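Local atomic coordinates of putative ring-cleaving dioxygenase MhqO (Bacillus subtilis subsp. subtilis, PDB entry 3OAJ), a protein that probably cleaves the rings of aromatic compounds as an iron-dependent extradiol dioxygenase and may thereby contribute to their breakdown. Residues 9-14 and 266-271; 14-19 and 62-67; 20-25 and 47-52; 224-229 and 251-256. All blocks are in the same frame, centred on the assembly; numbering follows the deposited sequence.

Contact 1 (9-14 and 266-271); sequences IHHITA and EIATDP. With ZN (zinc ion), chain C; SO4 (sulfate ion), chain D.
His11 and Glu266 meet across a zinc ion: His11 NE2 binds the metal at 2.1 Å, and Glu266 OE1 is a second ligand. The ring and the carboxylate stand almost perpendicular, 82° apart, and each gives the zinc one atom, the ring a nitrogen and the carboxylate an oxygen. Glu266 reaches in as an extended chain. His11 instead has CG between its backbone N and carbonyl carbon (chi1 63°), which turns the ring off the strand toward the ion. His218 supplies the third protein ligand, and a sulfate, probably from the crystallisation liquor, binds through O3 and O4. Thr13 OG1 donates to sulfate O3 at 2.7 Å.

His10, a second-shell residue, fixes the rotation of the His11 ring. His11 ND1 donates to His10 ND1 in a straight 2.8 Å bond lying in the His11 ring plane, though tilted from that of His10. The His10 ring is itself held from two directions. Ala268 CB sits over its centre, 3.6 Å from the centroid, in a CH-pi contact for which a small methyl is well suited; His10 NE2 makes a weak 2.9 Å hydrogen bond to Thr269 O and is also hydrogen-bonded to a water that donates to Asp270 O. At the far end, Asp270 forms a salt bridge with Arg222.

Strand 215-223 runs between strands 9-16 and 264-269, and a classic beta bulge sets both His10 and His11 opposite its Ala220.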
# COMPACT_ATOMS: atom_id res chain seq x y z
N ILE A 9 1.22 7.11 -5.21
CA ILE A 9 0.55 6.34 -4.17
C ILE A 9 0.82 6.95 -2.78
O ILE A 9 1.97 7.34 -2.45
CB ILE A 9 1.04 4.88 -4.20
CG1 ILE A 9 0.68 4.20 -5.53
CG2 ILE A 9 0.50 4.09 -2.98
CD1 ILE A 9 1.45 2.89 -5.78
N HIS A 10 -0.25 7.06 -1.99
CA HIS A 10 -0.18 7.40 -0.58
C HIS A 10 0.00 6.12 0.24
O HIS A 10 0.97 5.97 0.96
CB HIS A 10 -1.45 8.18 -0.15
CG HIS A 10 -1.42 8.70 1.25
ND1 HIS A 10 -1.63 7.89 2.34
CD2 HIS A 10 -1.24 9.95 1.73
CE1 HIS A 10 -1.55 8.61 3.44
NE2 HIS A 10 -1.34 9.87 3.10
N HIS A 11 -0.95 5.20 0.12
CA HIS A 11 -0.84 3.90 0.79
C HIS A 11 -1.66 2.89 0.00
O HIS A 11 -2.43 3.25 -0.88
CB HIS A 11 -1.33 3.95 2.25
CG HIS A 11 -2.78 4.30 2.41
ND1 HIS A 11 -3.24 5.60 2.50
CD2 HIS A 11 -3.88 3.51 2.53
CE1 HIS A 11 -4.55 5.59 2.68
NE2 HIS A 11 -4.96 4.34 2.69
N ILE A 12 -1.45 1.61 0.32
CA ILE A 12 -2.26 0.53 -0.19
C ILE A 12 -2.75 -0.26 1.03
O ILE A 12 -2.03 -0.44 2.01
CB ILE A 12 -1.39 -0.38 -1.12
CG1 ILE A 12 -1.10 0.35 -2.43
CG2 ILE A 12 -2.05 -1.72 -1.40
CD1 ILE A 12 0.05 -0.24 -3.24
N THR A 13 -3.97 -0.76 0.93
CA THR A 13 -4.61 -1.43 2.05
C THR A 13 -5.09 -2.81 1.63
O THR A 13 -5.74 -2.96 0.59
CB THR A 13 -5.76 -0.58 2.61
OG1 THR A 13 -5.21 0.62 3.14
CG2 THR A 13 -6.59 -1.34 3.70
N ALA A 14 -4.73 -3.79 2.45
CA ALA A 14 -5.05 -5.18 2.17
C ALA A 14 -5.66 -5.91 3.36
O ALA A 14 -5.39 -5.58 4.50
CB ALA A 14 -3.80 -5.92 1.73
N GLU A 266 -8.70 5.71 -3.68
CA GLU A 266 -8.86 6.63 -2.56
C GLU A 266 -7.95 7.82 -2.84
O GLU A 266 -6.93 7.66 -3.50
CB GLU A 266 -8.45 5.93 -1.26
CG GLU A 266 -8.33 6.83 -0.01
CD GLU A 266 -7.85 6.09 1.20
OE1 GLU A 266 -7.60 4.87 1.12
OE2 GLU A 266 -7.70 6.73 2.26
N ILE A 267 -8.36 9.01 -2.41
CA ILE A 267 -7.42 10.14 -2.31
C ILE A 267 -7.24 10.41 -0.83
O ILE A 267 -8.21 10.64 -0.11
CB ILE A 267 -7.93 11.41 -3.03
CG1 ILE A 267 -8.42 11.10 -4.47
CG2 ILE A 267 -6.86 12.55 -2.95
CD1 ILE A 267 -7.38 10.59 -5.41
N ALA A 268 -5.98 10.37 -0.38
CA ALA A 268 -5.61 10.59 1.02
C ALA A 268 -4.65 11.75 1.11
O ALA A 268 -3.72 11.87 0.31
CB ALA A 268 -4.96 9.34 1.58
N THR A 269 -4.85 12.58 2.12
CA THR A 269 -3.98 13.72 2.32
C THR A 269 -2.62 13.31 2.88
O THR A 269 -2.54 12.43 3.76
CB THR A 269 -4.60 14.74 3.29
OG1 THR A 269 -4.85 14.14 4.56
CG2 THR A 269 -5.89 15.34 2.73
N ASP A 270 -1.55 13.96 2.41
CA ASP A 270 -0.23 13.70 2.98
C ASP A 270 -0.19 13.96 4.50
O ASP A 270 0.24 13.10 5.26
CB ASP A 270 0.90 14.47 2.26
CG ASP A 270 1.23 13.88 0.88
OD1 ASP A 270 0.75 12.77 0.55
OD2 ASP A 270 1.95 14.56 0.11
N PRO A 271 -0.67 15.15 4.95
CA PRO A 271 -0.72 15.37 6.40
C PRO A 271 -1.94 14.76 7.10
O PRO A 271 -2.96 14.46 6.45
CB PRO A 271 -0.77 16.91 6.52
CG PRO A 271 -1.35 17.39 5.25
CD PRO A 271 -1.08 16.34 4.19
ZN ZN C . -7.00 3.86 2.47
S SO4 D . -7.90 3.36 4.74
O1 SO4 D . -9.24 3.02 4.26
O2 SO4 D . -7.79 3.31 6.18
O3 SO4 D . -6.88 2.50 4.14
O4 SO4 D . -7.66 4.76 4.36
O HOH W 1 -0.57 10.54 6.07

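Contact 2 (14-19 and 62-67); sequences AIVGHP and ITFFPW
Ile15 fits against the indole of Trp67, its CG2 pressed to within 3.2 Å of Trp67 NE1 and its CD1 lying 3.4 Å from CZ2. CG2 sits by the junction of the two rings near NE1 and CE2, while CD1 reaches along the six-membered ring. The indole folds back over the isoleucine because Trp67 CG stands between the backbone N and the carbonyl carbon (chi1 49°). Phe65 flanks the same residue, with Ile15 CG1 4.2 Å from Phe65 CD2 at the edge of its ring.

On the face of the sheet that carries Ala14, Val16, Phe64 and Pro66, both methyls of Val16 close on Phe64, CG1 approaching CD1 to 3.6 Å. The small Ala14 leaves room for that ring beside it. Farther on, the bump is Pro66: the carbonyl oxygen of Gly17 lies against it, Gly17 O being 3.0 Å from Pro66 CB, and its ring crosses that of Pro19 at about a right angle, CB of Pro19 being 4.0 Å from CG of Pro66. Pro19 suits the first turn of helix 19-29, where no backbone N-H is needed.

Four backbone hydrogen bonds, among them Phe65 N to Ala14 O at 2.9 Å, keep the strands in parallel register. Pairing the first strand side by side with the fourth closes the beta-alpha-beta-beta-beta module, the building block of the vicinal oxygen chelate fold.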
# COMPACT_ATOMS: atom_id res chain seq x y z
N ALA A 14 -4.73 -3.79 2.45
CA ALA A 14 -5.05 -5.18 2.17
C ALA A 14 -5.66 -5.91 3.36
O ALA A 14 -5.39 -5.58 4.50
CB ALA A 14 -3.80 -5.92 1.73
N ILE A 15 -6.50 -6.90 3.06
CA ILE A 15 -7.03 -7.79 4.08
C ILE A 15 -6.11 -9.00 4.11
O ILE A 15 -5.79 -9.57 3.06
CB ILE A 15 -8.49 -8.20 3.80
CG1 ILE A 15 -9.40 -6.96 3.82
CG2 ILE A 15 -8.95 -9.21 4.83
CD1 ILE A 15 -10.88 -7.23 3.51
N VAL A 16 -5.64 -9.37 5.30
CA VAL A 16 -4.72 -10.50 5.46
C VAL A 16 -5.13 -11.38 6.65
O VAL A 16 -6.22 -11.23 7.19
CB VAL A 16 -3.24 -10.03 5.59
CG1 VAL A 16 -2.76 -9.37 4.29
CG2 VAL A 16 -3.06 -9.11 6.81
N GLY A 17 -4.24 -12.29 7.05
CA GLY A 17 -4.48 -13.24 8.14
C GLY A 17 -3.95 -12.77 9.48
O GLY A 17 -3.95 -11.58 9.77
N HIS A 18 -3.51 -13.71 10.31
CA HIS A 18 -3.07 -13.43 11.67
C HIS A 18 -2.10 -12.24 11.77
O HIS A 18 -1.11 -12.21 11.03
CB HIS A 18 -2.38 -14.68 12.24
CG HIS A 18 -2.26 -14.69 13.73
ND1 HIS A 18 -1.46 -13.81 14.43
CD2 HIS A 18 -2.81 -15.51 14.66
CE1 HIS A 18 -1.54 -14.07 15.72
NE2 HIS A 18 -2.35 -15.10 15.89
N PRO A 19 -2.35 -11.30 12.71
CA PRO A 19 -1.43 -10.16 12.86
C PRO A 19 0.02 -10.51 13.17
O PRO A 19 0.91 -9.77 12.74
CB PRO A 19 -2.06 -9.33 13.99
CG PRO A 19 -2.94 -10.29 14.74
CD PRO A 19 -3.44 -11.27 13.71
N ILE A 62 2.11 0.61 3.68
CA ILE A 62 1.28 -0.57 3.42
C ILE A 62 0.48 -0.83 4.69
O ILE A 62 1.02 -0.85 5.79
CB ILE A 62 2.15 -1.79 2.94
CG1 ILE A 62 1.25 -2.97 2.53
CG2 ILE A 62 3.22 -2.18 3.97
CD1 ILE A 62 0.43 -2.75 1.25
N THR A 63 -0.82 -1.02 4.51
CA THR A 63 -1.73 -1.14 5.64
C THR A 63 -2.56 -2.41 5.56
O THR A 63 -2.85 -2.90 4.47
CB THR A 63 -2.67 0.11 5.80
OG1 THR A 63 -4.01 -0.22 5.42
CG2 THR A 63 -2.20 1.30 4.99
N PHE A 64 -2.93 -2.93 6.73
CA PHE A 64 -3.55 -4.26 6.80
C PHE A 64 -4.70 -4.32 7.78
O PHE A 64 -4.64 -3.74 8.87
CB PHE A 64 -2.51 -5.29 7.25
CG PHE A 64 -1.36 -5.41 6.32
CD1 PHE A 64 -1.49 -6.08 5.10
CD2 PHE A 64 -0.13 -4.80 6.65
CE1 PHE A 64 -0.40 -6.18 4.23
CE2 PHE A 64 0.96 -4.89 5.79
CZ PHE A 64 0.81 -5.58 4.57
N PHE A 65 -5.74 -5.04 7.37
CA PHE A 65 -6.76 -5.52 8.29
C PHE A 65 -6.49 -7.02 8.52
O PHE A 65 -6.87 -7.85 7.70
CB PHE A 65 -8.16 -5.30 7.69
CG PHE A 65 -8.48 -3.86 7.43
CD1 PHE A 65 -8.45 -2.91 8.45
CD2 PHE A 65 -8.85 -3.45 6.15
CE1 PHE A 65 -8.75 -1.56 8.18
CE2 PHE A 65 -9.17 -2.12 5.88
CZ PHE A 65 -9.12 -1.18 6.89
N PRO A 66 -5.77 -7.35 9.61
CA PRO A 66 -5.45 -8.76 9.84
C PRO A 66 -6.58 -9.47 10.57
O PRO A 66 -6.83 -9.22 11.75
CB PRO A 66 -4.17 -8.70 10.70
CG PRO A 66 -4.09 -7.33 11.25
CD PRO A 66 -5.09 -6.46 10.56
N TRP A 67 -7.29 -10.35 9.87
CA TRP A 67 -8.21 -11.23 10.59
C TRP A 67 -7.94 -12.72 10.38
O TRP A 67 -8.18 -13.27 9.30
CB TRP A 67 -9.68 -10.83 10.42
CG TRP A 67 -10.19 -10.56 9.03
CD1 TRP A 67 -10.20 -11.42 7.96
CD2 TRP A 67 -10.86 -9.37 8.58
NE1 TRP A 67 -10.80 -10.83 6.87
CE2 TRP A 67 -11.21 -9.57 7.22
CE3 TRP A 67 -11.18 -8.14 9.18
CZ2 TRP A 67 -11.87 -8.59 6.46
CZ3 TRP A 67 -11.83 -7.16 8.42
CH2 TRP A 67 -12.17 -7.40 7.07

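Contact 3 (20-25 and 47-52); sequences QENTDF and YHLYFG
Helix-on-sheet packing joins Asn22 and Thr23 of helix 19-29 to Leu49 and Phe51 of strand 47-52, on the side of the sheet remote from the zinc. The two axes run nearly parallel, 5° apart and 10.8 Å from each other. Alternation along the strand sends Leu49 and Phe51 to the helix, while His48 and Tyr50 take the opposite face, where His48 NE2 is hydrogen-bonded to Thr63 OG1.

Asn22 reaches out because its CG lies anti to the backbone N (chi1 177°). Its OD1 comes 3.5 Å from Phe51 CE2 and 3.7 Å from Leu49 CD1, the amide standing 81° from the ring plane. Thr23 crosses both strand side chains at about a right angle. Thr23 OG1 meets the edge of the Phe51 ring, near its plane, 3.7 Å from Phe51 CZ, and also nears Leu49 CD1. That hydroxyl has its polar partner within the helix, Pro19 O one turn earlier, which lets threonine face hydrocarbon at little cost.

No hydrogen bond spans the contact. Asn22 OD1 is buried with no polar partner in the model; across this contact it faces carbon atoms of Leu49 and Phe51, and burying the oxygen in this way probably carries an energetic cost.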
# COMPACT_ATOMS: atom_id res chain seq x y z
N GLN A 20 0.29 -11.60 13.90
CA GLN A 20 1.68 -11.96 14.16
C GLN A 20 2.39 -12.43 12.89
O GLN A 20 3.55 -12.08 12.66
CB GLN A 20 1.81 -13.01 15.28
CG GLN A 20 3.26 -13.30 15.68
CD GLN A 20 3.93 -12.09 16.33
OE1 GLN A 20 3.67 -11.80 17.49
NE2 GLN A 20 4.77 -11.39 15.58
N GLU A 21 1.69 -13.22 12.08
CA GLU A 21 2.23 -13.68 10.79
C GLU A 21 2.48 -12.50 9.84
O GLU A 21 3.55 -12.40 9.21
CB GLU A 21 1.27 -14.68 10.16
CG GLU A 21 1.14 -15.97 10.94
CD GLU A 21 0.07 -16.90 10.37
OE1 GLU A 21 -0.45 -16.63 9.26
OE2 GLU A 21 -0.22 -17.92 11.05
N ASN A 22 1.51 -11.60 9.77
CA ASN A 22 1.63 -10.38 8.98
C ASN A 22 2.85 -9.58 9.43
O ASN A 22 3.70 -9.21 8.61
CB ASN A 22 0.34 -9.57 9.16
CG ASN A 22 0.36 -8.23 8.45
OD1 ASN A 22 0.19 -7.19 9.09
ND2 ASN A 22 0.52 -8.24 7.14
N THR A 23 2.98 -9.36 10.73
CA THR A 23 4.08 -8.56 11.25
C THR A 23 5.44 -9.24 11.04
O THR A 23 6.43 -8.58 10.70
CB THR A 23 3.84 -8.23 12.75
OG1 THR A 23 2.62 -7.48 12.87
CG2 THR A 23 4.99 -7.43 13.35
N ASP A 24 5.50 -10.56 11.29
CA ASP A 24 6.75 -11.28 11.08
C ASP A 24 7.21 -11.14 9.63
O ASP A 24 8.42 -11.09 9.38
CB ASP A 24 6.60 -12.76 11.44
CG ASP A 24 6.57 -13.02 12.94
OD1 ASP A 24 6.94 -12.12 13.73
OD2 ASP A 24 6.18 -14.14 13.30
N PHE A 25 6.28 -11.03 8.68
CA PHE A 25 6.71 -10.84 7.31
C PHE A 25 7.13 -9.39 7.02
O PHE A 25 8.27 -9.14 6.57
CB PHE A 25 5.65 -11.30 6.30
CG PHE A 25 6.19 -11.44 4.90
CD1 PHE A 25 6.94 -12.56 4.56
CD2 PHE A 25 5.96 -10.46 3.93
CE1 PHE A 25 7.47 -12.69 3.29
CE2 PHE A 25 6.48 -10.60 2.65
CZ PHE A 25 7.22 -11.72 2.33
N TYR A 47 -7.83 -5.13 14.14
CA TYR A 47 -6.66 -4.27 13.98
C TYR A 47 -6.67 -3.57 12.63
O TYR A 47 -7.15 -4.10 11.64
CB TYR A 47 -5.38 -5.09 14.01
CG TYR A 47 -4.85 -5.47 15.37
CD1 TYR A 47 -4.39 -4.51 16.27
CD2 TYR A 47 -4.73 -6.82 15.72
CE1 TYR A 47 -3.86 -4.88 17.51
CE2 TYR A 47 -4.21 -7.20 16.95
CZ TYR A 47 -3.77 -6.23 17.83
OH TYR A 47 -3.26 -6.60 19.06
N HIS A 48 -6.07 -2.40 12.62
CA HIS A 48 -5.60 -1.79 11.40
C HIS A 48 -4.15 -1.46 11.66
O HIS A 48 -3.86 -0.62 12.51
CB HIS A 48 -6.39 -0.53 11.07
CG HIS A 48 -6.15 -0.01 9.68
ND1 HIS A 48 -6.66 1.19 9.23
CD2 HIS A 48 -5.43 -0.52 8.65
CE1 HIS A 48 -6.29 1.38 7.97
NE2 HIS A 48 -5.55 0.35 7.60
N LEU A 49 -3.24 -2.12 10.94
CA LEU A 49 -1.80 -1.94 11.12
C LEU A 49 -1.23 -1.19 9.92
O LEU A 49 -1.56 -1.49 8.77
CB LEU A 49 -1.09 -3.30 11.24
CG LEU A 49 -1.61 -4.26 12.31
CD1 LEU A 49 -0.73 -5.51 12.31
CD2 LEU A 49 -1.64 -3.60 13.70
N TYR A 50 -0.36 -0.23 10.20
CA TYR A 50 0.32 0.55 9.16
C TYR A 50 1.82 0.34 9.27
O TYR A 50 2.42 0.55 10.34
CB TYR A 50 0.04 2.04 9.34
CG TYR A 50 -1.39 2.52 9.15
CD1 TYR A 50 -2.30 2.51 10.20
CD2 TYR A 50 -1.78 3.10 7.95
CE1 TYR A 50 -3.59 3.02 10.05
CE2 TYR A 50 -3.07 3.61 7.78
CZ TYR A 50 -3.97 3.56 8.83
OH TYR A 50 -5.23 4.09 8.67
N PHE A 51 2.42 -0.10 8.17
CA PHE A 51 3.87 -0.26 8.07
C PHE A 51 4.41 0.72 7.03
O PHE A 51 3.72 1.06 6.06
CB PHE A 51 4.24 -1.68 7.61
CG PHE A 51 3.86 -2.77 8.59
CD1 PHE A 51 4.79 -3.26 9.51
CD2 PHE A 51 2.58 -3.34 8.58
CE1 PHE A 51 4.45 -4.27 10.40
CE2 PHE A 51 2.23 -4.35 9.49
CZ PHE A 51 3.17 -4.82 10.39
N GLY A 52 5.64 1.16 7.21
CA GLY A 52 6.25 2.03 6.22
C GLY A 52 7.73 2.20 6.46
O GLY A 52 8.36 1.37 7.13

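Contact 4 (224-229 and 251-256); sequences NDDEDQ and YFNAIY. With SO4 (sulfate ion), chain D.
A beta-alpha-beta-beta-beta module of the vicinal oxygen chelate fold places the start of helix 226-238 against strand 253-258, where Gln229 and Asp226 grip Asn253. Gln229 extends fully from the helix, CG anti to its backbone N (chi1 175°), and NE2 donates to Asn253 O over 3.0 Å, arriving from above the carbonyl plane. A weak bond from the same amide to Ile267 O links the neighbouring strand; the length of the glutamine side chain lets one NE2 reach both carbonyl oxygens. Its aliphatic part slides past Ile255, whose CD1 packs against the helix at Gln229 CG, 4.1 Å away.

Asp225 is the N-cap, OD1 accepting from Asp228 N at 3.0 Å, as a short acidic side chain does well at a helix start. Ala254 and Tyr256 lie on the strand's other face, toward the metal pocket, where Tyr256 OH donates to sulfate O1 at 2.8 Å; Phe252, just before them, meets sulfate O4 with the edge of its ring.

On the solvent side, at exposed Asp226, Asn253 ND2 donates to Asp226 OD1 over 2.9 Å from 45° out of the carboxylate plane. A water completes the bridge: it accepts from the same ND2 at 3.1 Å and donates to Asp226 OD2 at 2.6 Å.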
# COMPACT_ATOMS: atom_id res chain seq x y z
N ASN A 224 -1.93 16.86 -1.64
CA ASN A 224 -0.98 17.65 -0.86
C ASN A 224 -1.48 18.06 0.52
O ASN A 224 -0.71 18.10 1.48
CB ASN A 224 -0.58 18.94 -1.62
CG ASN A 224 0.08 18.68 -2.96
OD1 ASN A 224 -0.23 19.35 -3.96
ND2 ASN A 224 0.99 17.73 -3.00
N ASP A 225 -2.77 18.35 0.62
CA ASP A 225 -3.38 18.89 1.83
C ASP A 225 -4.90 18.79 1.71
O ASP A 225 -5.42 18.30 0.70
CB ASP A 225 -2.90 20.33 2.11
CG ASP A 225 -3.12 21.29 0.95
OD1 ASP A 225 -3.99 21.06 0.09
OD2 ASP A 225 -2.44 22.34 0.94
N ASP A 226 -5.61 19.24 2.75
CA ASP A 226 -7.07 19.19 2.76
C ASP A 226 -7.68 19.92 1.57
O ASP A 226 -8.62 19.40 0.96
CB ASP A 226 -7.63 19.75 4.08
CG ASP A 226 -7.32 18.86 5.27
OD1 ASP A 226 -6.96 17.68 5.07
OD2 ASP A 226 -7.47 19.33 6.41
N GLU A 227 -7.19 21.13 1.26
CA GLU A 227 -7.73 21.90 0.13
C GLU A 227 -7.62 21.15 -1.20
O GLU A 227 -8.57 21.09 -1.97
CB GLU A 227 -7.09 23.30 0.05
CG GLU A 227 -7.76 24.24 -0.97
CD GLU A 227 -9.24 24.55 -0.66
OE1 GLU A 227 -9.65 24.55 0.53
OE2 GLU A 227 -9.99 24.81 -1.63
N ASP A 228 -6.48 20.53 -1.43
CA ASP A 228 -6.25 19.78 -2.66
C ASP A 228 -7.23 18.60 -2.72
O ASP A 228 -7.83 18.32 -3.76
CB ASP A 228 -4.79 19.32 -2.65
CG ASP A 228 -4.34 18.68 -3.95
OD1 ASP A 228 -4.85 19.03 -5.03
OD2 ASP A 228 -3.42 17.85 -3.87
N GLN A 229 -7.41 17.92 -1.59
CA GLN A 229 -8.36 16.82 -1.53
C GLN A 229 -9.80 17.26 -1.83
O GLN A 229 -10.54 16.54 -2.53
CB GLN A 229 -8.30 16.09 -0.19
CG GLN A 229 -9.36 15.02 -0.04
CD GLN A 229 -9.21 14.28 1.25
OE1 GLN A 229 -9.45 14.82 2.32
NE2 GLN A 229 -8.77 13.04 1.15
N TYR A 251 -4.75 10.00 10.78
CA TYR A 251 -3.38 10.20 10.26
C TYR A 251 -3.39 10.79 8.86
O TYR A 251 -2.35 11.10 8.29
CB TYR A 251 -2.61 8.87 10.36
CG TYR A 251 -2.86 8.28 11.73
CD1 TYR A 251 -3.68 7.16 11.90
CD2 TYR A 251 -2.37 8.92 12.86
CE1 TYR A 251 -3.96 6.68 13.19
CE2 TYR A 251 -2.65 8.45 14.14
CZ TYR A 251 -3.45 7.33 14.29
OH TYR A 251 -3.71 6.88 15.56
N PHE A 252 -4.60 10.96 8.33
CA PHE A 252 -4.88 11.57 7.01
C PHE A 252 -6.40 11.65 6.90
O PHE A 252 -7.10 10.96 7.63
CB PHE A 252 -4.29 10.74 5.84
CG PHE A 252 -4.67 9.29 5.88
CD1 PHE A 252 -5.84 8.84 5.27
CD2 PHE A 252 -3.86 8.36 6.54
CE1 PHE A 252 -6.19 7.49 5.29
CE2 PHE A 252 -4.23 7.01 6.58
CZ PHE A 252 -5.40 6.57 5.99
N ASN A 253 -6.89 12.51 6.00
CA ASN A 253 -8.29 12.52 5.59
C ASN A 253 -8.40 11.75 4.28
O ASN A 253 -7.45 11.73 3.49
CB ASN A 253 -8.80 13.96 5.43
CG ASN A 253 -8.89 14.70 6.76
OD1 ASN A 253 -9.17 14.11 7.80
ND2 ASN A 253 -8.60 16.00 6.73
N ALA A 254 -9.53 11.09 4.08
CA ALA A 254 -9.76 10.19 2.95
C ALA A 254 -11.06 10.46 2.21
O ALA A 254 -12.07 10.78 2.82
CB ALA A 254 -9.78 8.75 3.45
N ILE A 255 -11.01 10.35 0.88
CA ILE A 255 -12.21 10.17 0.05
C ILE A 255 -11.99 8.94 -0.81
O ILE A 255 -10.86 8.60 -1.15
CB ILE A 255 -12.52 11.40 -0.85
CG1 ILE A 255 -11.33 11.73 -1.78
CG2 ILE A 255 -12.85 12.60 0.03
CD1 ILE A 255 -11.61 12.89 -2.74
N TYR A 256 -13.10 8.28 -1.14
CA TYR A 256 -13.06 7.02 -1.91
C TYR A 256 -13.95 7.10 -3.15
O TYR A 256 -15.04 7.68 -3.11
CB TYR A 256 -13.52 5.83 -1.05
CG TYR A 256 -12.78 5.67 0.27
CD1 TYR A 256 -11.69 4.82 0.38
CD2 TYR A 256 -13.17 6.41 1.40
CE1 TYR A 256 -11.00 4.68 1.60
CE2 TYR A 256 -12.51 6.28 2.61
CZ TYR A 256 -11.42 5.42 2.71
OH TYR A 256 -10.75 5.30 3.92
S SO4 D . -7.90 3.36 4.74
O1 SO4 D . -9.24 3.02 4.26
O2 SO4 D . -7.79 3.31 6.18
O3 SO4 D . -6.88 2.50 4.14
O4 SO4 D . -7.66 4.76 4.36
O HOH W 2 -7.76 18.18 8.77

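In the fold
All four contacts reach one eight-stranded mixed sheet, with contact 1 supplying two of the three protein ligands of the zinc, at the site predicted to hold iron. Contact 2 shares Ala14 with it, and its Thr63 OG1 lies 2.7 Å from Thr13 OG1 beside the sulfate. Thr63 OG1 is also 2.7 Å from His48 NE2 of contact 3, so polar contacts run outward from the sulfate. On the other flank contact 4, centred 9 Å from contact 1, joins it through Ile267 N and Ile255 O, 2.8 Å apart. Contacts 3 and 4 lie farthest apart, with centres 24 Å from each other, yet Tyr50 OH still touches Phe252 CZ at 3.7 Å.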